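Long-range contact in catalase (PDB 4B7H), which breaks down hydrogen peroxide to water and oxygen at a haem iron, here inhibited by bound nitric oxide: residues E66-F77 with F319-A327. Residues are numbered along the deposited sequence; the frame is centred on the assembly and turned at random.
Sequences ERIPHAKGHGAF and FFAQIEQIA. Unlike the reference sequence in segment 319-327: Ile326 (reference Leu). With HEM (protoporphyrin IX containing Fe), chain E; NO (nitric oxide), chain F.
Strand 73-77 crosses helix 319-324 at nearly a right angle, 89° between axes 8.3 Å apart at their closest, and Gly75 sits over Ile323. With no side chain at Gly75, the strand lets the tip of Ile323 come up to its backbone: CD1 lies 3.9 Å from Gly75 CA. The same methyl meets CE1 of Phe77, whose ring runs alongside it and brings CZ to Gln322 CB and, edge-on, to Gln322 O, a buried carbonyl oxygen without a hydrogen-bond partner. Phe319 puts its ring edge against the strand, CZ 3.3 Å from Gly73 O and CE2 near His74 CA and CB.

In the loop that leads into the strand the contact becomes polar, and Arg67 carries it. Its chain runs extended from CG to NE, which delivers the guanidinium to the end of the helix. NH2 donates to Ile323 O at 3.2 Å, in the carbonyl plane, and NH1 to Glu324 O at 3.0 Å, bent at 138°. Arg359 from helix 343-359 donates to Glu324 O as well. NE, on a different edge, donates to the haem propionate oxygen O1D at 2.9 Å.

Glu324 starts away from the loop, but a bend at chi2 (67°) swings its carboxylate back, almost perpendicular to the guanidinium. Its OE2 makes only a long salt bridge to NH1, 3.6 Å; a water bridges the pair, donating to OE2 and Ala71 O and accepting from Arg67 N and NH1.

Arg67 thus ties the C-terminal end of the helix to the haem, and its positive charge probably helps stabilise the haem propionate and the Glu324 carboxylate. The same loop carries His70, stacked face-on over the porphyrin on the nitric oxide side, so this anchoring joins the helix to the distal haem pocket.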
ATOM      1  N   GLU A  66       8.969   9.278   0.299  1.00  7.42           N
ATOM      2  CA  GLU A  66       9.938   9.997   1.117  1.00  7.93           C
ATOM      3  C   GLU A  66       9.186  10.695   2.256  1.00  6.23           C
ATOM      4  O   GLU A  66       7.968  10.901   2.172  1.00  6.72           O
ATOM      5  CB  GLU A  66      10.711  11.018   0.267  1.00  7.72           C
ATOM      6  CG  GLU A  66       9.864  12.217  -0.164  1.00  8.19           C
ATOM      7  CD  GLU A  66      10.579  13.177  -1.115  1.00  8.34           C
ATOM      8  OE1 GLU A  66      11.529  12.757  -1.822  1.00  9.23           O
ATOM      9  OE2 GLU A  66      10.178  14.370  -1.162  1.00 10.33           O
ATOM     10  N   ARG A  67       9.898  11.064   3.318  1.00  6.65           N
ATOM     11  CA  ARG A  67       9.290  11.840   4.393  1.00  6.67           C
ATOM     12  C   ARG A  67       8.725  13.162   3.887  1.00  6.79           C
ATOM     13  O   ARG A  67       9.329  13.827   3.029  1.00  7.31           O
ATOM     14  CB  ARG A  67      10.334  12.201   5.443  1.00  6.93           C
ATOM     15  CG  ARG A  67      10.882  11.039   6.207  1.00  6.47           C
ATOM     16  CD  ARG A  67      12.236  11.465   6.789  1.00  7.54           C
ATOM     17  NE  ARG A  67      12.770  10.474   7.712  1.00  7.84           N
ATOM     18  CZ  ARG A  67      13.312   9.320   7.335  1.00  6.43           C
ATOM     19  NH1 ARG A  67      13.421   9.013   6.037  1.00  7.83           N
ATOM     20  NH2 ARG A  67      13.755   8.473   8.256  1.00  7.96           N
ATOM     21  N   ILE A  68       7.592  13.569   4.458  1.00  6.81           N
ATOM     22  CA  ILE A  68       7.144  14.955   4.344  1.00  7.15           C
ATOM     23  C   ILE A  68       6.959  15.534   5.750  1.00  7.43           C
ATOM     24  O   ILE A  68       6.168  15.011   6.543  1.00  8.02           O
ATOM     25  CB  ILE A  68       5.844  15.103   3.498  1.00  8.35           C
ATOM     26  CG1 ILE A  68       5.397  16.569   3.491  1.00  9.22           C
ATOM     27  CG2 ILE A  68       4.719  14.172   3.987  1.00  9.50           C
ATOM     28  CD1 ILE A  68       4.217  16.870   2.558  1.00 10.64           C
ATOM     29  N   PRO A  69       7.735  16.578   6.106  1.00  8.04           N
ATOM     30  CA  PRO A  69       8.896  17.133   5.408  1.00  8.15           C
ATOM     31  C   PRO A  69      10.161  16.375   5.830  1.00  7.11           C
ATOM     32  O   PRO A  69      10.046  15.246   6.326  1.00  7.47           O
ATOM     33  CB  PRO A  69       8.924  18.595   5.901  1.00  8.95           C
ATOM     34  CG  PRO A  69       8.100  18.608   7.194  1.00  9.89           C
ATOM     35  CD  PRO A  69       7.558  17.218   7.418  1.00  9.05           C
ATOM     36  N   HIS A  70      11.333  16.976   5.618  1.00  7.65           N
ATOM     37  CA  HIS A  70      12.636  16.410   6.004  1.00  7.57           C
ATOM     38  C   HIS A  70      13.025  15.191   5.153  1.00  7.43           C
ATOM     39  O   HIS A  70      13.728  14.295   5.619  1.00  7.20           O
ATOM     40  CB  HIS A  70      12.707  16.064   7.499  1.00  8.20           C
ATOM     41  CG  HIS A  70      12.618  17.247   8.424  1.00  8.45           C
ATOM     42  ND1 HIS A  70      13.727  17.805   9.029  1.00  8.52           N
ATOM     43  CD2 HIS A  70      11.548  17.930   8.901  1.00  8.20           C
ATOM     44  CE1 HIS A  70      13.347  18.797   9.817  1.00  8.44           C
ATOM     45  NE2 HIS A  70      12.030  18.898   9.753  1.00  9.23           N
ATOM     46  N   ALA A  71      12.604  15.187   3.890  1.00  7.99           N
ATOM     47  CA  ALA A  71      12.921  14.089   2.969  1.00  7.46           C
ATOM     48  C   ALA A  71      14.411  13.832   2.782  1.00  7.72           C
ATOM     49  O   ALA A  71      14.823  12.674   2.679  1.00  7.40           O
ATOM     50  CB  ALA A  71      12.283  14.335   1.616  1.00  8.01           C
ATOM     51  N   LYS A  72      15.200  14.905   2.690  1.00  7.39           N
ATOM     52  CA  LYS A  72      16.635  14.802   2.387  1.00  7.06           C
ATOM     53  C   LYS A  72      17.461  14.772   3.665  1.00  7.96           C
ATOM     54  O   LYS A  72      17.597  15.788   4.345  1.00  8.53           O
ATOM     55  CB  LYS A  72      17.104  15.988   1.533  1.00  7.72           C
ATOM     56  CG  LYS A  72      18.593  15.905   1.148  1.00  8.71           C
ATOM     57  CD  LYS A  72      18.797  14.887   0.016  1.00  8.49           C
ATOM     58  CE  LYS A  72      20.270  14.525  -0.253  1.00  7.88           C
ATOM     59  NZ  LYS A  72      21.118  15.727  -0.532  1.00  8.46           N
ATOM     60  N   GLY A  73      18.025  13.622   3.998  1.00  7.64           N
ATOM     61  CA  GLY A  73      18.808  13.522   5.212  1.00  8.80           C
ATOM     62  C   GLY A  73      19.767  12.357   5.212  1.00  7.48           C
ATOM     63  O   GLY A  73      19.863  11.612   4.231  1.00  8.59           O
ATOM     64  N   HIS A  74      20.466  12.191   6.330  1.00  6.81           N
ATOM     65  CA  HIS A  74      21.543  11.217   6.437  1.00  7.57           C
ATOM     66  C   HIS A  74      21.842  11.076   7.909  1.00  7.59           C
ATOM     67  O   HIS A  74      21.422  11.911   8.718  1.00  8.77           O
ATOM     68  CB  HIS A  74      22.788  11.724   5.710  1.00  8.98           C
ATOM     69  CG  HIS A  74      23.171  13.111   6.109  1.00  8.02           C
ATOM     70  ND1 HIS A  74      22.611  14.229   5.527  1.00  8.26           N
ATOM     71  CD2 HIS A  74      24.015  13.566   7.067  1.00  8.47           C
ATOM     72  CE1 HIS A  74      23.113  15.314   6.091  1.00  8.50           C
ATOM     73  NE2 HIS A  74      23.953  14.940   7.040  1.00  8.48           N
ATOM     74  N   GLY A  75      22.567  10.035   8.287  1.00  7.69           N
ATOM     75  CA  GLY A  75      22.766   9.837   9.704  1.00  9.69           C
ATOM     76  C   GLY A  75      23.898   8.922  10.093  1.00  8.82           C
ATOM     77  O   GLY A  75      24.743   8.553   9.275  1.00  7.87           O
ATOM     78  N   ALA A  76      23.901   8.552  11.366  1.00  8.53           N
ATOM     79  CA  ALA A  76      24.993   7.793  11.950  1.00  8.57           C
ATOM     80  C   ALA A  76      24.554   7.242  13.284  1.00  8.65           C
ATOM     81  O   ALA A  76      23.436   7.485  13.736  1.00  8.60           O
ATOM     82  CB  ALA A  76      26.218   8.679  12.125  1.00  9.84           C
ATOM     83  N   PHE A  77      25.451   6.498  13.916  1.00  7.92           N
ATOM     84  CA  PHE A  77      25.166   5.872  15.191  1.00  8.12           C
ATOM     85  C   PHE A  77      26.298   6.199  16.142  1.00  8.58           C
ATOM     86  O   PHE A  77      27.376   6.613  15.717  1.00  9.11           O
ATOM     87  CB  PHE A  77      24.988   4.356  15.014  1.00  8.97           C
ATOM     88  CG  PHE A  77      23.803   3.998  14.170  1.00  9.28           C
ATOM     89  CD1 PHE A  77      23.889   4.032  12.785  1.00  8.57           C
ATOM     90  CD2 PHE A  77      22.594   3.655  14.760  1.00 10.43           C
ATOM     91  CE1 PHE A  77      22.782   3.715  11.998  1.00 10.16           C
ATOM     92  CE2 PHE A  77      21.485   3.344  13.990  1.00  9.99           C
ATOM     93  CZ  PHE A  77      21.580   3.371  12.599  1.00 10.50           C
ATOM     94  N   PHE A 319      22.420   2.386   4.097  1.00  7.50           N
ATOM     95  CA  PHE A 319      21.771   3.683   4.221  1.00  7.53           C
ATOM     96  C   PHE A 319      20.243   3.573   4.167  1.00  7.70           C
ATOM     97  O   PHE A 319      19.549   4.107   5.019  1.00  7.06           O
ATOM     98  CB  PHE A 319      22.289   4.609   3.117  1.00  7.95           C
ATOM     99  CG  PHE A 319      21.725   5.998   3.170  1.00  9.38           C
ATOM    100  CD1 PHE A 319      20.548   6.311   2.508  1.00 11.42           C
ATOM    101  CD2 PHE A 319      22.382   6.995   3.874  1.00 12.54           C
ATOM    102  CE1 PHE A 319      20.027   7.595   2.556  1.00 14.05           C
ATOM    103  CE2 PHE A 319      21.866   8.286   3.925  1.00 12.68           C
ATOM    104  CZ  PHE A 319      20.685   8.579   3.270  1.00 13.09           C
ATOM    105  N   PHE A 320      19.716   2.899   3.151  1.00  7.11           N
ATOM    106  CA  PHE A 320      18.269   2.787   3.015  1.00  7.26           C
ATOM    107  C   PHE A 320      17.675   2.038   4.202  1.00  6.19           C
ATOM    108  O   PHE A 320      16.694   2.484   4.812  1.00  6.59           O
ATOM    109  CB  PHE A 320      17.887   2.086   1.708  1.00  8.46           C
ATOM    110  CG  PHE A 320      16.403   1.901   1.539  1.00  8.24           C
ATOM    111  CD1 PHE A 320      15.640   2.883   0.922  1.00  9.47           C
ATOM    112  CD2 PHE A 320      15.768   0.753   2.007  1.00  8.14           C
ATOM    113  CE1 PHE A 320      14.266   2.719   0.758  1.00 11.52           C
ATOM    114  CE2 PHE A 320      14.397   0.583   1.852  1.00  9.46           C
ATOM    115  CZ  PHE A 320      13.646   1.573   1.230  1.00 10.91           C
ATOM    116  N   ALA A 321      18.263   0.890   4.534  1.00  7.62           N
ATOM    117  CA  ALA A 321      17.664   0.030   5.549  1.00  7.52           C
ATOM    118  C   ALA A 321      17.667   0.655   6.937  1.00  7.33           C
ATOM    119  O   ALA A 321      16.753   0.403   7.725  1.00  7.89           O
ATOM    120  CB  ALA A 321      18.347  -1.329   5.584  1.00  9.35           C
ATOM    121  N   GLN A 322      18.695   1.452   7.235  1.00  7.44           N
ATOM    122  CA  GLN A 322      18.928   1.943   8.594  1.00  7.68           C
ATOM    123  C   GLN A 322      18.687   3.435   8.801  1.00  7.50           C
ATOM    124  O   GLN A 322      18.479   3.867   9.935  1.00  9.58           O
ATOM    125  CB  GLN A 322      20.342   1.570   9.045  1.00  8.83           C
ATOM    126  CG  GLN A 322      20.531   0.069   9.123  1.00  9.06           C
ATOM    127  CD  GLN A 322      21.958  -0.318   9.413  1.00  8.83           C
ATOM    128  OE1 GLN A 322      22.891   0.250   8.849  1.00 10.24           O
ATOM    129  NE2 GLN A 322      22.136  -1.291  10.289  1.00  9.38           N
ATOM    130  N   ILE A 323      18.737   4.214   7.720  1.00  7.36           N
ATOM    131  CA  ILE A 323      18.511   5.660   7.789  1.00  8.26           C
ATOM    132  C   ILE A 323      17.190   6.037   7.112  1.00  7.60           C
ATOM    133  O   ILE A 323      16.328   6.661   7.732  1.00  8.08           O
ATOM    134  CB  ILE A 323      19.682   6.479   7.195  1.00  8.50           C
ATOM    135  CG1 ILE A 323      20.996   6.127   7.901  1.00 11.23           C
ATOM    136  CG2 ILE A 323      19.388   7.968   7.287  1.00  9.46           C
ATOM    137  CD1 ILE A 323      21.005   6.398   9.401  1.00 13.06           C
ATOM    138  N   GLU A 324      17.001   5.637   5.855  1.00  7.20           N
ATOM    139  CA  GLU A 324      15.736   5.971   5.200  1.00  6.75           C
ATOM    140  C   GLU A 324      14.554   5.388   5.977  1.00  8.08           C
ATOM    141  O   GLU A 324      13.528   6.053   6.135  1.00  7.55           O
ATOM    142  CB  GLU A 324      15.698   5.528   3.733  1.00  8.81           C
ATOM    143  CG  GLU A 324      14.390   5.892   3.015  1.00  8.84           C
ATOM    144  CD  GLU A 324      14.174   7.393   2.836  1.00 11.28           C
ATOM    145  OE1 GLU A 324      15.162   8.165   2.875  1.00 12.67           O
ATOM    146  OE2 GLU A 324      13.003   7.809   2.659  1.00 12.01           O
ATOM    147  N   GLN A 325      14.721   4.165   6.484  1.00  7.03           N
ATOM    148  CA  GLN A 325      13.659   3.456   7.205  1.00  7.46           C
ATOM    149  C   GLN A 325      13.610   3.709   8.716  1.00  7.07           C
ATOM    150  O   GLN A 325      12.734   3.165   9.397  1.00  7.90           O
ATOM    151  CB  GLN A 325      13.773   1.945   6.990  1.00  7.93           C
ATOM    152  CG  GLN A 325      13.525   1.512   5.566  1.00  7.99           C
ATOM    153  CD  GLN A 325      13.410   0.007   5.421  1.00  7.49           C
ATOM    154  OE1 GLN A 325      12.556  -0.488   4.675  1.00  8.72           O
ATOM    155  NE2 GLN A 325      14.277  -0.735   6.125  1.00  9.30           N
ATOM    156  N   ILE A 326      14.542   4.485   9.267  1.00  6.73           N
ATOM    157  CA  ILE A 326      14.405   4.825  10.678  1.00  7.34           C
ATOM    158  C   ILE A 326      13.124   5.637  10.853  1.00  6.28           C
ATOM    159  O   ILE A 326      12.717   6.381   9.953  1.00  7.54           O
ATOM    160  CB  ILE A 326      15.657   5.532  11.263  1.00  7.77           C
ATOM    161  CG1 ILE A 326      15.718   5.329  12.782  1.00  7.96           C
ATOM    162  CG2 ILE A 326      15.708   7.023  10.906  1.00  9.21           C
ATOM    163  CD1 ILE A 326      17.038   5.747  13.411  1.00 10.73           C
ATOM    164  N   ALA A 327      12.462   5.432  11.984  1.00  7.25           N
ATOM    165  CA  ALA A 327      11.185   6.081  12.250  1.00  6.38           C
ATOM    166  C   ALA A 327      11.325   6.885  13.531  1.00  7.45           C
ATOM    167  O   ALA A 327      10.965   6.422  14.619  1.00  7.86           O
ATOM    168  CB  ALA A 327      10.076   5.029  12.384  1.00  7.75           C
TER
HETATM  169  CHA HEM E1517       9.858  15.121  10.258  1.00  7.78           C
HETATM  170  CHB HEM E1517       5.397  16.431  11.636  1.00  7.76           C
HETATM  171  CHC HEM E1517       7.282  20.347  13.768  1.00  9.27           C
HETATM  172  CHD HEM E1517      11.576  18.172  13.661  1.00  9.14           C
HETATM  173  C1A HEM E1517       8.495  15.140  10.428  1.00  7.47           C
HETATM  174  C2A HEM E1517       7.566  14.135   9.950  1.00  7.68           C
HETATM  175  C3A HEM E1517       6.339  14.501  10.352  1.00  7.97           C
HETATM  176  C4A HEM E1517       6.450  15.741  11.080  1.00  8.32           C
HETATM  177  CMA HEM E1517       5.007  13.780  10.121  1.00  9.58           C
HETATM  178  CAA HEM E1517       7.959  12.876   9.145  1.00  8.05           C
HETATM  179  CBA HEM E1517       8.316  11.754  10.110  1.00  8.60           C
HETATM  180  CGA HEM E1517       8.528  10.434   9.417  1.00  7.98           C
HETATM  181  O1A HEM E1517       9.439   9.692   9.864  1.00  8.10           O
HETATM  182  O2A HEM E1517       7.809  10.102   8.439  1.00  8.16           O
HETATM  183  C1B HEM E1517       5.501  17.624  12.314  1.00  7.39           C
HETATM  184  C2B HEM E1517       4.402  18.415  12.819  1.00  8.68           C
HETATM  185  C3B HEM E1517       4.933  19.516  13.389  1.00  8.92           C
HETATM  186  C4B HEM E1517       6.372  19.425  13.277  1.00  7.95           C
HETATM  187  CMB HEM E1517       2.918  18.021  12.670  1.00  8.92           C
HETATM  188  CAB HEM E1517       4.244  20.692  14.107  1.00 10.08           C
HETATM  189  CBB HEM E1517       3.070  20.561  14.724  1.00 10.92           C
HETATM  190  C1C HEM E1517       8.589  20.023  14.085  1.00  8.57           C
HETATM  191  C2C HEM E1517       9.431  20.625  15.109  1.00  9.59           C
HETATM  192  C3C HEM E1517      10.623  20.005  15.063  1.00  8.77           C
HETATM  193  C4C HEM E1517      10.551  18.993  14.032  1.00  9.12           C
HETATM  194  CMC HEM E1517       8.998  21.784  16.041  1.00 10.92           C
HETATM  195  CAC HEM E1517      11.879  20.192  15.948  1.00  9.86           C
HETATM  196  CBC HEM E1517      11.813  20.620  17.220  1.00 13.07           C
HETATM  197  C1D HEM E1517      11.514  17.214  12.688  1.00  8.53           C
HETATM  198  C2D HEM E1517      12.650  16.459  12.268  1.00  8.01           C
HETATM  199  C3D HEM E1517      12.137  15.512  11.218  1.00  8.30           C
HETATM  200  C4D HEM E1517      10.728  15.768  11.102  1.00  7.03           C
HETATM  201  CMD HEM E1517      14.087  16.593  12.768  1.00  8.89           C
HETATM  202  CAD HEM E1517      12.978  14.478  10.484  1.00  8.20           C
HETATM  203  CBD HEM E1517      13.207  13.292  11.419  1.00  8.51           C
HETATM  204  CGD HEM E1517      14.120  12.362  10.676  1.00  8.26           C
HETATM  205  O1D HEM E1517      13.697  11.231  10.327  1.00  8.79           O
HETATM  206  O2D HEM E1517      15.280  12.765  10.406  1.00  8.20           O
HETATM  207  NA  HEM E1517       7.786  16.108  11.125  1.00  7.83           N
HETATM  208  NB  HEM E1517       6.688  18.262  12.603  1.00  7.70           N
HETATM  209  NC  HEM E1517       9.305  19.021  13.450  1.00  8.80           N
HETATM  210  ND  HEM E1517      10.392  16.794  11.978  1.00  7.78           N
HETATM  211 FE   HEM E1517       8.560  17.580  12.251  1.00  7.93          FE
HETATM  212  N    NO F1518       8.739  18.672  10.964  1.00 20.00           N
HETATM  213  O    NO F1518       8.751  19.686  10.505  1.00 20.00           O
HETATM  214  O   HOH W   1      12.866  10.510   3.431  1.00  7.97           O
HETATM  215  O   HOH W   2      17.074   9.543   4.493  1.00 13.03           O